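Side-chain contacts in SusD homolog (Bacteroides thetaiotaomicron VPI-5482, PDB 3IV0), which probably binds glycans at the outer membrane as a SusD-family lipoprotein, although its own ligand is not established: residues A[40-43]-A[44-48]; A[97-100]-A[101-105]; A[113-117]-A[118-122]; A[310-313]-A[314-317]. All coordinates share one frame; numbering follows the deposited sequence.

Contact 1. Residues A[40-43]-A[44-48]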
loop_
_atom_site.group_PDB
_atom_site.type_symbol
_atom_site.label_atom_id
_atom_site.label_comp_id
_atom_site.label_asym_id
_atom_site.label_seq_id
_atom_site.Cartn_x
_atom_site.Cartn_y
_atom_site.Cartn_z
ATOM N N GLN A 40 -7.884 5.956 11.830
ATOM C CA GLN A 40 -8.315 5.357 13.091
ATOM C C GLN A 40 -7.358 4.263 13.570
ATOM O O GLN A 40 -7.514 3.784 14.680
ATOM C CB GLN A 40 -9.754 4.816 12.975
ATOM C CG GLN A 40 -10.824 5.934 12.799
ATOM C CD GLN A 40 -12.311 5.454 12.647
ATOM O OE1 GLN A 40 -12.615 4.337 12.217
ATOM N NE2 GLN A 40 -13.241 6.353 12.973
ATOM N N ARG A 41 -6.483 3.793 12.665
ATOM C CA ARG A 41 -5.453 2.752 12.940
ATOM C C ARG A 41 -4.211 3.081 12.118
ATOM O O ARG A 41 -4.332 3.518 10.973
ATOM C CB ARG A 41 -5.894 1.353 12.482
ATOM C CG ARG A 41 -7.009 0.733 13.219
ATOM C CD ARG A 41 -8.371 1.139 12.639
ATOM N NE ARG A 41 -9.488 0.658 13.454
ATOM C CZ ARG A 41 -9.977 -0.581 13.378
ATOM N NH1 ARG A 41 -9.458 -1.446 12.521
ATOM N NH2 ARG A 41 -10.975 -0.969 14.172
ATOM N N PRO A 42 -3.009 2.821 12.659
ATOM C CA PRO A 42 -1.806 2.892 11.821
ATOM C C PRO A 42 -1.557 1.590 11.059
ATOM O O PRO A 42 -0.451 1.056 11.042
ATOM C CB PRO A 42 -0.727 3.166 12.848
ATOM C CG PRO A 42 -1.174 2.407 14.042
ATOM C CD PRO A 42 -2.667 2.525 14.055
ATOM N N PHE A 43 -2.606 1.097 10.442
ATOM C CA PHE A 43 -2.578 -0.208 9.779
ATOM C C PHE A 43 -1.554 -0.290 8.682
ATOM O O PHE A 43 -0.766 -1.226 8.647
ATOM C CB PHE A 43 -3.982 -0.507 9.214
ATOM C CG PHE A 43 -4.068 -1.704 8.308
ATOM C CD1 PHE A 43 -3.733 -1.590 6.958
ATOM C CD2 PHE A 43 -4.497 -2.924 8.780
ATOM C CE1 PHE A 43 -3.827 -2.689 6.119
ATOM C CE2 PHE A 43 -4.635 -4.015 7.925
ATOM C CZ PHE A 43 -4.262 -3.897 6.607
ATOM N N LEU A 44 -1.556 0.662 7.765
ATOM C CA LEU A 44 -0.680 0.547 6.590
ATOM C C LEU A 44 0.777 0.606 6.971
ATOM O O LEU A 44 1.580 -0.205 6.452
ATOM C CB LEU A 44 -1.054 1.590 5.536
ATOM C CG LEU A 44 -0.344 1.484 4.193
ATOM C CD1 LEU A 44 -0.364 0.063 3.630
ATOM C CD2 LEU A 44 -1.058 2.436 3.250
ATOM N N THR A 45 1.185 1.497 7.855
ATOM C CA THR A 45 2.601 1.593 8.126
ATOM C C THR A 45 3.073 0.468 9.048
ATOM O O THR A 45 4.176 -0.061 8.855
ATOM C CB THR A 45 2.999 3.011 8.610
ATOM O OG1 THR A 45 4.422 3.148 8.534
ATOM C CG2 THR A 45 2.622 3.282 10.030
ATOM N N TYR A 46 2.269 0.052 10.024
ATOM C CA TYR A 46 2.689 -1.056 10.880
ATOM C C TYR A 46 2.830 -2.304 10.031
ATOM O O TYR A 46 3.802 -3.059 10.192
ATOM C CB TYR A 46 1.698 -1.335 12.012
ATOM C CG TYR A 46 1.776 -0.480 13.241
ATOM C CD1 TYR A 46 2.120 0.843 13.205
ATOM C CD2 TYR A 46 1.442 -1.046 14.463
ATOM C CE1 TYR A 46 2.107 1.608 14.370
ATOM C CE2 TYR A 46 1.462 -0.335 15.606
ATOM C CZ TYR A 46 1.791 0.998 15.554
ATOM O OH TYR A 46 1.733 1.717 16.761
ATOM N N SER A 47 1.822 -2.562 9.207
ATOM C CA SER A 47 1.757 -3.813 8.464
ATOM C C SER A 47 2.640 -3.885 7.231
ATOM O O SER A 47 3.055 -4.984 6.817
ATOM C CB SER A 47 0.307 -4.112 8.041
ATOM O OG SER A 47 -0.139 -3.229 7.013
ATOM N N GLY A 48 2.920 -2.749 6.622
ATOM C CA GLY A 48 3.659 -2.692 5.366
ATOM C C GLY A 48 5.068 -2.153 5.462
ATOM O O GLY A 48 5.936 -2.605 4.709
#
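Pro42 and Tyr46 meet through a CH-pi contact at the N-terminal end of helix 43-50, where Pro42 takes the N-cap position and forms the centre of an inverse gamma turn. The proline CG stands over one face of the tyrosine ring, 3.7 Å from its centroid and 22° off the normal, displaced toward the rim so that Tyr46 CE1 is its nearest ring atom. The backbone ties the same pair: Tyr46 N donates to Pro42 O over 3.1 Å. One residue on, Phe43 O accepts twice from Ser47, from OG at 2.7 Å and from N at 3.0 Å, the two donors arriving from opposite faces of the carbonyl plane. A chi1 of 71° places Ser47 OG between its own backbone N and carbonyl carbon, from where it folds back on Phe43 O and also lies over a face of the Phe43 ring. Further out, Tyr46 OH is hydrogen-bonded to Asn281 and its ring meets that of Tyr64, while Phe43 packs edge-to-face on Phe95 and touches helix 117-142. Replacing Tyr46 by an alanine would probably leave Pro42 CG without its aromatic cover and Asn281 without its hydroxyl partner. Ser47 OG also hydrogen-bonds with Tyr431 OH, and its distance to Phe43 CE1 is 3.8 Å.

Contact 2. Residues A[97-100]-A[101-105]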
loop_
_atom_site.group_PDB
_atom_site.type_symbol
_atom_site.label_atom_id
_atom_site.label_comp_id
_atom_site.label_asym_id
_atom_site.label_seq_id
_atom_site.Cartn_x
_atom_site.Cartn_y
_atom_site.Cartn_z
ATOM N N THR A 97 -16.876 -2.153 6.887
ATOM C CA THR A 97 -17.801 -1.021 6.727
ATOM C C THR A 97 -17.711 -0.494 5.294
ATOM O O THR A 97 -18.738 -0.250 4.663
ATOM C CB THR A 97 -17.512 0.094 7.739
ATOM O OG1 THR A 97 -17.625 -0.411 9.070
ATOM C CG2 THR A 97 -18.478 1.304 7.571
ATOM N N ALA A 98 -16.498 -0.289 4.771
ATOM C CA ALA A 98 -16.302 0.096 3.392
ATOM C C ALA A 98 -16.920 -0.896 2.423
ATOM O O ALA A 98 -17.608 -0.521 1.474
ATOM C CB ALA A 98 -14.786 0.302 3.100
ATOM N N ILE A 99 -16.625 -2.166 2.644
ATOM C CA ILE A 99 -17.130 -3.233 1.768
ATOM C C ILE A 99 -18.655 -3.268 1.755
ATOM O O ILE A 99 -19.278 -3.343 0.698
ATOM C CB ILE A 99 -16.526 -4.612 2.150
ATOM C CG1 ILE A 99 -15.039 -4.669 1.765
ATOM C CG2 ILE A 99 -17.297 -5.762 1.527
ATOM C CD1 ILE A 99 -14.272 -5.710 2.576
ATOM N N GLN A 100 -19.255 -3.211 2.933
ATOM C CA GLN A 100 -20.710 -3.276 3.016
ATOM C C GLN A 100 -21.357 -2.032 2.399
ATOM O O GLN A 100 -22.406 -2.138 1.762
ATOM C CB GLN A 100 -21.171 -3.482 4.465
ATOM C CG GLN A 100 -22.667 -3.240 4.707
ATOM C CD GLN A 100 -23.586 -4.268 4.042
ATOM O OE1 GLN A 100 -24.061 -4.080 2.911
ATOM N NE2 GLN A 100 -23.866 -5.347 4.762
ATOM N N ASP A 101 -20.774 -0.849 2.574
ATOM C CA ASP A 101 -21.297 0.341 1.914
ATOM C C ASP A 101 -21.144 0.270 0.402
ATOM O O ASP A 101 -22.039 0.700 -0.354
ATOM C CB ASP A 101 -20.741 1.603 2.536
ATOM C CG ASP A 101 -21.316 1.843 3.933
ATOM O OD1 ASP A 101 -22.362 1.230 4.288
ATOM O OD2 ASP A 101 -20.732 2.626 4.691
ATOM N N ALA A 102 -20.038 -0.287 -0.095
ATOM C CA ALA A 102 -19.917 -0.526 -1.529
ATOM C C ALA A 102 -21.027 -1.443 -2.002
ATOM O O ALA A 102 -21.622 -1.204 -3.045
ATOM C CB ALA A 102 -18.516 -1.118 -1.899
ATOM N N ASN A 103 -21.259 -2.520 -1.267
ATOM C CA ASN A 103 -22.331 -3.447 -1.624
ATOM C C ASN A 103 -23.678 -2.734 -1.693
ATOM O O ASN A 103 -24.476 -2.973 -2.617
ATOM C CB ASN A 103 -22.382 -4.615 -0.638
ATOM C CG ASN A 103 -21.167 -5.549 -0.733
ATOM O OD1 ASN A 103 -20.457 -5.566 -1.733
ATOM N ND2 ASN A 103 -20.967 -6.350 0.288
ATOM N N ILE A 104 -23.942 -1.868 -0.720
ATOM C CA ILE A 104 -25.173 -1.092 -0.702
ATOM C C ILE A 104 -25.271 -0.183 -1.899
ATOM O O ILE A 104 -26.286 -0.161 -2.588
ATOM C CB ILE A 104 -25.326 -0.314 0.608
ATOM C CG1 ILE A 104 -25.584 -1.275 1.771
ATOM C CG2 ILE A 104 -26.449 0.756 0.482
ATOM C CD1 ILE A 104 -25.362 -0.714 3.125
ATOM N N LEU A 105 -24.246 0.606 -2.166
ATOM C CA LEU A 105 -24.296 1.501 -3.324
ATOM C C LEU A 105 -24.580 0.704 -4.591
ATOM O O LEU A 105 -25.403 1.101 -5.437
ATOM C CB LEU A 105 -22.986 2.309 -3.449
ATOM C CG LEU A 105 -22.928 3.304 -4.617
ATOM C CD1 LEU A 105 -21.997 4.493 -4.346
ATOM C CD2 LEU A 105 -22.477 2.656 -5.904
#
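Gln100, in one of its two conformers, makes a van der Waals contact with Ile104 on helix 93-108, its amide oxygen OE1 lying 3.4 Å from Ile104 CG1. In that conformer a bend at chi2 of 68° turns the amide end toward the isoleucine, so that the two side chains cross at a slant. Two other pairs one turn apart run alongside each other instead: Thr97 CG2 comes within 3.9 Å of Asp101 OD2, and Ile99 CG2 within 3.9 Å of Asn103 ND2.

The backbone bonds are those of a regular alpha-helix, each from residue i+4 to residue i. Asp101 N donates to Thr97 O at 3.0 Å, and Ala102 N to Ala98 O, Asn103 N to Ile99 O and Ile104 N to Gln100 O at 2.9 Å each, with N-H...O angles of 156° to 162°.

This helix packs against two others, consistent with the TPR-like helical packing of the SusD family: Ala98, Ile99 and Ala102 touch helix 117-142, whereas Thr97, Asp101 and Ile104 touch helix 19-39, Ile104 meeting Phe25.

Two polar side chains have partners outside the two segments. Asn103 OD1 is hydrogen-bonded to Arg131 NH1, and its ND2 weakly to Tyr148 O; Thr97 OG1 is bonded to Asp93 O.

Contact 3. Residues A[113-117]-A[118-122]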
loop_
_atom_site.group_PDB
_atom_site.type_symbol
_atom_site.label_atom_id
_atom_site.label_comp_id
_atom_site.label_asym_id
_atom_site.label_seq_id
_atom_site.Cartn_x
_atom_site.Cartn_y
_atom_site.Cartn_z
ATOM N N PRO A 113 -33.430 8.602 -9.131
ATOM C CA PRO A 113 -34.189 9.074 -10.285
ATOM C C PRO A 113 -33.468 10.081 -11.171
ATOM O O PRO A 113 -33.061 11.138 -10.722
ATOM C CB PRO A 113 -35.459 9.670 -9.656
ATOM C CG PRO A 113 -35.108 10.010 -8.284
ATOM C CD PRO A 113 -34.016 9.029 -7.857
ATOM N N GLY A 114 -33.282 9.698 -12.431
ATOM C CA GLY A 114 -32.800 10.591 -13.482
ATOM C C GLY A 114 -31.410 11.176 -13.354
ATOM O O GLY A 114 -31.107 12.195 -13.982
HETATM N N MSE A 115 -30.529 10.554 -12.571
HETATM C CA MSE A 115 -29.191 11.127 -12.473
HETATM C C MSE A 115 -28.407 10.839 -13.742
HETATM O O MSE A 115 -28.760 9.969 -14.543
HETATM C CB MSE A 115 -28.431 10.674 -11.222
HETATM C CG MSE A 115 -28.000 9.254 -11.247
HETATM SE SE MSE A 115 -26.905 8.553 -9.728
HETATM C CE MSE A 115 -25.306 9.190 -10.175
ATOM N N ASP A 116 -27.337 11.594 -13.914
ATOM C CA ASP A 116 -26.448 11.452 -15.046
ATOM C C ASP A 116 -25.941 10.011 -15.135
ATOM O O ASP A 116 -25.384 9.497 -14.171
ATOM C CB ASP A 116 -25.290 12.422 -14.849
ATOM C CG ASP A 116 -24.388 12.530 -16.058
ATOM O OD1 ASP A 116 -23.568 11.625 -16.294
ATOM O OD2 ASP A 116 -24.463 13.554 -16.764
ATOM N N GLU A 117 -26.103 9.366 -16.284
ATOM C CA GLU A 117 -25.750 7.963 -16.386
ATOM C C GLU A 117 -24.247 7.723 -16.417
ATOM O O GLU A 117 -23.804 6.641 -16.008
ATOM C CB GLU A 117 -26.426 7.315 -17.595
ATOM C CG GLU A 117 -27.941 7.250 -17.471
ATOM C CD GLU A 117 -28.428 6.323 -16.351
ATOM O OE1 GLU A 117 -27.613 5.614 -15.729
ATOM O OE2 GLU A 117 -29.650 6.304 -16.096
ATOM N N LEU A 118 -23.462 8.687 -16.904
ATOM C CA LEU A 118 -22.015 8.551 -16.857
ATOM C C LEU A 118 -21.588 8.576 -15.399
ATOM O O LEU A 118 -20.758 7.729 -14.985
ATOM C CB LEU A 118 -21.319 9.664 -17.640
ATOM C CG LEU A 118 -19.784 9.631 -17.629
ATOM C CD1 LEU A 118 -19.247 8.329 -18.195
ATOM C CD2 LEU A 118 -19.236 10.852 -18.387
ATOM N N LYS A 119 -22.134 9.492 -14.611
ATOM C CA LYS A 119 -21.796 9.538 -13.200
ATOM C C LYS A 119 -22.265 8.284 -12.481
ATOM O O LYS A 119 -21.573 7.771 -11.612
ATOM C CB LYS A 119 -22.353 10.795 -12.524
ATOM C CG LYS A 119 -21.672 12.100 -12.974
ATOM C CD LYS A 119 -20.158 12.069 -12.812
ATOM C CE LYS A 119 -19.579 13.478 -12.860
ATOM N NZ LYS A 119 -19.962 14.280 -11.661
ATOM N N ARG A 120 -23.445 7.770 -12.813
ATOM C CA ARG A 120 -23.918 6.536 -12.191
ATOM C C ARG A 120 -22.948 5.391 -12.454
ATOM O O ARG A 120 -22.570 4.655 -11.515
ATOM C CB ARG A 120 -25.345 6.174 -12.677
ATOM C CG ARG A 120 -25.835 4.879 -12.107
ATOM C CD ARG A 120 -27.297 4.762 -11.789
ATOM N NE ARG A 120 -28.195 5.434 -12.728
ATOM C CZ ARG A 120 -29.360 5.930 -12.352
ATOM N NH1 ARG A 120 -29.736 5.850 -11.087
ATOM N NH2 ARG A 120 -30.126 6.557 -13.230
ATOM N N SER A 121 -22.492 5.258 -13.690
ATOM C CA SER A 121 -21.533 4.226 -14.055
ATOM C C SER A 121 -20.201 4.452 -13.351
ATOM O O SER A 121 -19.571 3.483 -12.893
ATOM C CB SER A 121 -21.281 4.190 -15.549
ATOM O OG SER A 121 -22.482 3.833 -16.234
ATOM N N ARG A 122 -19.758 5.691 -13.251
ATOM C CA ARG A 122 -18.499 5.990 -12.580
ATOM C C ARG A 122 -18.571 5.631 -11.109
ATOM O O ARG A 122 -17.629 5.021 -10.580
ATOM C CB ARG A 122 -18.174 7.467 -12.746
ATOM C CG ARG A 122 -16.879 7.878 -12.045
ATOM C CD ARG A 122 -16.461 9.280 -12.363
ATOM N NE ARG A 122 -16.240 9.387 -13.781
ATOM C CZ ARG A 122 -16.059 10.506 -14.450
ATOM N NH1 ARG A 122 -16.052 11.667 -13.811
ATOM N NH2 ARG A 122 -15.896 10.455 -15.768
HETATM O O HOH W 1 -33.064 6.729 -13.400
HETATM O O HOH W 2 -25.318 4.281 -16.123
#
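Glu117 and Arg120 form a salt bridge within the first turn of helix 117-142, where the loop from helix 93-108 enters it. Arg120 grips the carboxylate side-on with two nitrogens: NE donates to OE1 at 3.1 Å with an N-H...O angle of 172°, and NH2 donates to OE2 at 2.9 Å. Both oxygens lie near the guanidinium plane, but the nitrogens approach from above the carboxylate plane, since the two flat groups are turned 34° apart. Over one guanidinium face sits CG of Met115, a selenomethionine, 3.8 Å from Arg120 CZ. Its methyl CE reaches on to the backbone, 3.5 Å from Arg120 N.

The helix start is an N-cap made by Asp116. With CG anti to the backbone N (chi1 -171°), the carboxylate curls back so that OD1 accepts from Lys119 N at 3.1 Å, and weakly from Leu118 N. Asp116 O meanwhile accepts from Arg120 N at 2.9 Å.

Arg120 has further partners that fix its rotation: NH1 donates to the carbonyls of Ile109 and Val112, and NH2 also donates to a water bound by Gly114 N. A second water donates to both Glu117 O and Glu117 OE1 and accepts from Ser121 OG. The end of Lys119 leads away from residues 113-117, its NZ making a salt bridge with Glu19 of helix 19-39.

Contact 4. Residues A[310-313]-A[314-317]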
loop_
_atom_site.group_PDB
_atom_site.type_symbol
_atom_site.label_atom_id
_atom_site.label_comp_id
_atom_site.label_asym_id
_atom_site.label_seq_id
_atom_site.Cartn_x
_atom_site.Cartn_y
_atom_site.Cartn_z
ATOM N N LEU A 310 21.252 -1.541 0.868
ATOM C CA LEU A 310 20.220 -1.007 0.029
ATOM C C LEU A 310 20.679 0.129 -0.883
ATOM O O LEU A 310 20.327 0.179 -2.068
ATOM C CB LEU A 310 19.070 -0.549 0.935
ATOM C CG LEU A 310 17.766 -0.173 0.254
ATOM C CD1 LEU A 310 17.268 -1.378 -0.540
ATOM C CD2 LEU A 310 16.726 0.290 1.299
ATOM N N PHE A 311 21.463 1.044 -0.339
ATOM C CA PHE A 311 21.957 2.217 -1.068
ATOM C C PHE A 311 23.497 2.190 -1.008
ATOM O O PHE A 311 24.095 2.880 -0.173
ATOM C CB PHE A 311 21.422 3.505 -0.456
ATOM C CG PHE A 311 19.954 3.742 -0.712
ATOM C CD1 PHE A 311 19.527 4.199 -1.935
ATOM C CD2 PHE A 311 19.022 3.465 0.268
ATOM C CE1 PHE A 311 18.173 4.409 -2.162
ATOM C CE2 PHE A 311 17.640 3.652 0.016
ATOM C CZ PHE A 311 17.253 4.128 -1.189
ATOM N N PRO A 312 24.139 1.363 -1.840
ATOM C CA PRO A 312 25.589 1.163 -1.672
ATOM C C PRO A 312 26.390 2.451 -1.790
ATOM O O PRO A 312 26.168 3.254 -2.695
ATOM C CB PRO A 312 25.937 0.161 -2.786
ATOM C CG PRO A 312 24.641 -0.529 -3.101
ATOM C CD PRO A 312 23.612 0.531 -2.939
HETATM N N MSE A 313 27.360 2.618 -0.887
HETATM C CA MSE A 313 28.089 3.873 -0.774
HETATM C C MSE A 313 28.966 4.213 -1.984
HETATM O O MSE A 313 29.290 5.375 -2.173
HETATM C CB MSE A 313 28.923 3.869 0.515
HETATM C CG MSE A 313 30.100 2.938 0.503
HETATM SE SE MSE A 313 30.939 2.875 2.282
HETATM C CE MSE A 313 31.277 4.478 2.496
ATOM N N TYR A 314 29.325 3.215 -2.796
ATOM C CA TYR A 314 30.205 3.442 -3.929
ATOM C C TYR A 314 29.485 3.615 -5.243
ATOM O O TYR A 314 30.127 3.731 -6.285
ATOM C CB TYR A 314 31.239 2.314 -4.030
ATOM C CG TYR A 314 31.979 2.032 -2.729
ATOM C CD1 TYR A 314 32.768 2.993 -2.127
ATOM C CD2 TYR A 314 31.888 0.792 -2.111
ATOM C CE1 TYR A 314 33.434 2.737 -0.930
ATOM C CE2 TYR A 314 32.560 0.529 -0.929
ATOM C CZ TYR A 314 33.326 1.499 -0.347
ATOM O OH TYR A 314 33.989 1.225 0.827
ATOM N N GLU A 315 28.144 3.693 -5.200
ATOM C CA GLU A 315 27.362 3.830 -6.416
ATOM C C GLU A 315 26.442 5.043 -6.362
ATOM O O GLU A 315 25.845 5.328 -5.319
ATOM C CB GLU A 315 26.577 2.523 -6.615
ATOM C CG GLU A 315 27.501 1.290 -6.836
ATOM C CD GLU A 315 26.753 -0.024 -6.996
ATOM O OE1 GLU A 315 25.923 -0.104 -7.915
ATOM O OE2 GLU A 315 27.022 -0.980 -6.234
ATOM N N ASP A 316 26.315 5.749 -7.469
ATOM C CA ASP A 316 25.492 6.956 -7.537
ATOM C C ASP A 316 24.022 6.638 -7.318
ATOM O O ASP A 316 23.549 5.640 -7.850
ATOM C CB ASP A 316 25.602 7.618 -8.907
ATOM C CG ASP A 316 26.923 8.320 -9.135
ATOM O OD1 ASP A 316 27.709 8.531 -8.174
ATOM O OD2 ASP A 316 27.172 8.644 -10.314
ATOM N N ASP A 317 23.321 7.495 -6.582
ATOM C CA ASP A 317 21.866 7.345 -6.405
ATOM C C ASP A 317 21.391 8.575 -5.654
ATOM O O ASP A 317 21.678 8.720 -4.462
ATOM C CB ASP A 317 21.556 6.101 -5.599
ATOM C CG ASP A 317 20.069 5.770 -5.539
ATOM O OD1 ASP A 317 19.246 6.720 -5.644
ATOM O OD2 ASP A 317 19.734 4.585 -5.383
#
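A type I beta turn from Pro312 to Glu315 lies within the loop between helices 304-310 and 318-323, closed by Glu315 N donating to Pro312 O at 3.2 Å. The donor stands well above the carbonyl plane. At the two central positions Met313, a selenomethionine, and Tyr314 lie side by side. In one of the two Met313 conformers, chi1 of 71° sets CG over the centre of the tyrosine ring, 3.5 Å from its centroid and only 5° off the normal, a CH-pi contact. The extended chi2 carries SE on toward the hydroxyl end, an oblique placement that may amount to a Met-aromatic contact. Across the loop, Asp317 OD2 meets the edge of the Phe311 ring, 3.5 Å from CD1, where the ring hydrogens offer a weakly positive rim. The Phe311 ring also meets that of Phe324, their planes about 60° apart. Reducing Phe311 to an alanine would probably open a gap beside Asp317 and leave Phe324 without its ring partner. Asp317 is the N-cap of helix 318-323, and its OD2 forms a salt bridge with Arg319 on that helix. Phe311 touches Arg319 and Lys320 of the same helix, and both Phe311 and Asp317 touch Arg421 of helix 408-422.

Contacts 1, 2 and 3 follow in chain order within the N-terminal helical part of the protein, while contact 4 comes much later. Contact 2 lies within helix 93-108; contact 3 lies at the start of the next helix, 117-142, the loop before it included, with centres about 18 Å apart. Contact 1, at the start of helix 43-50, is about 22 Å from contact 2 between centres, and its Phe43 and Leu44 reach helix 117-142. Contact 4 lies across the chain's centre from contacts 2 and 3, about 46 and 52 Å away between centres. None of the four touches another, so they mark separate helix ends and helix packings rather than one site.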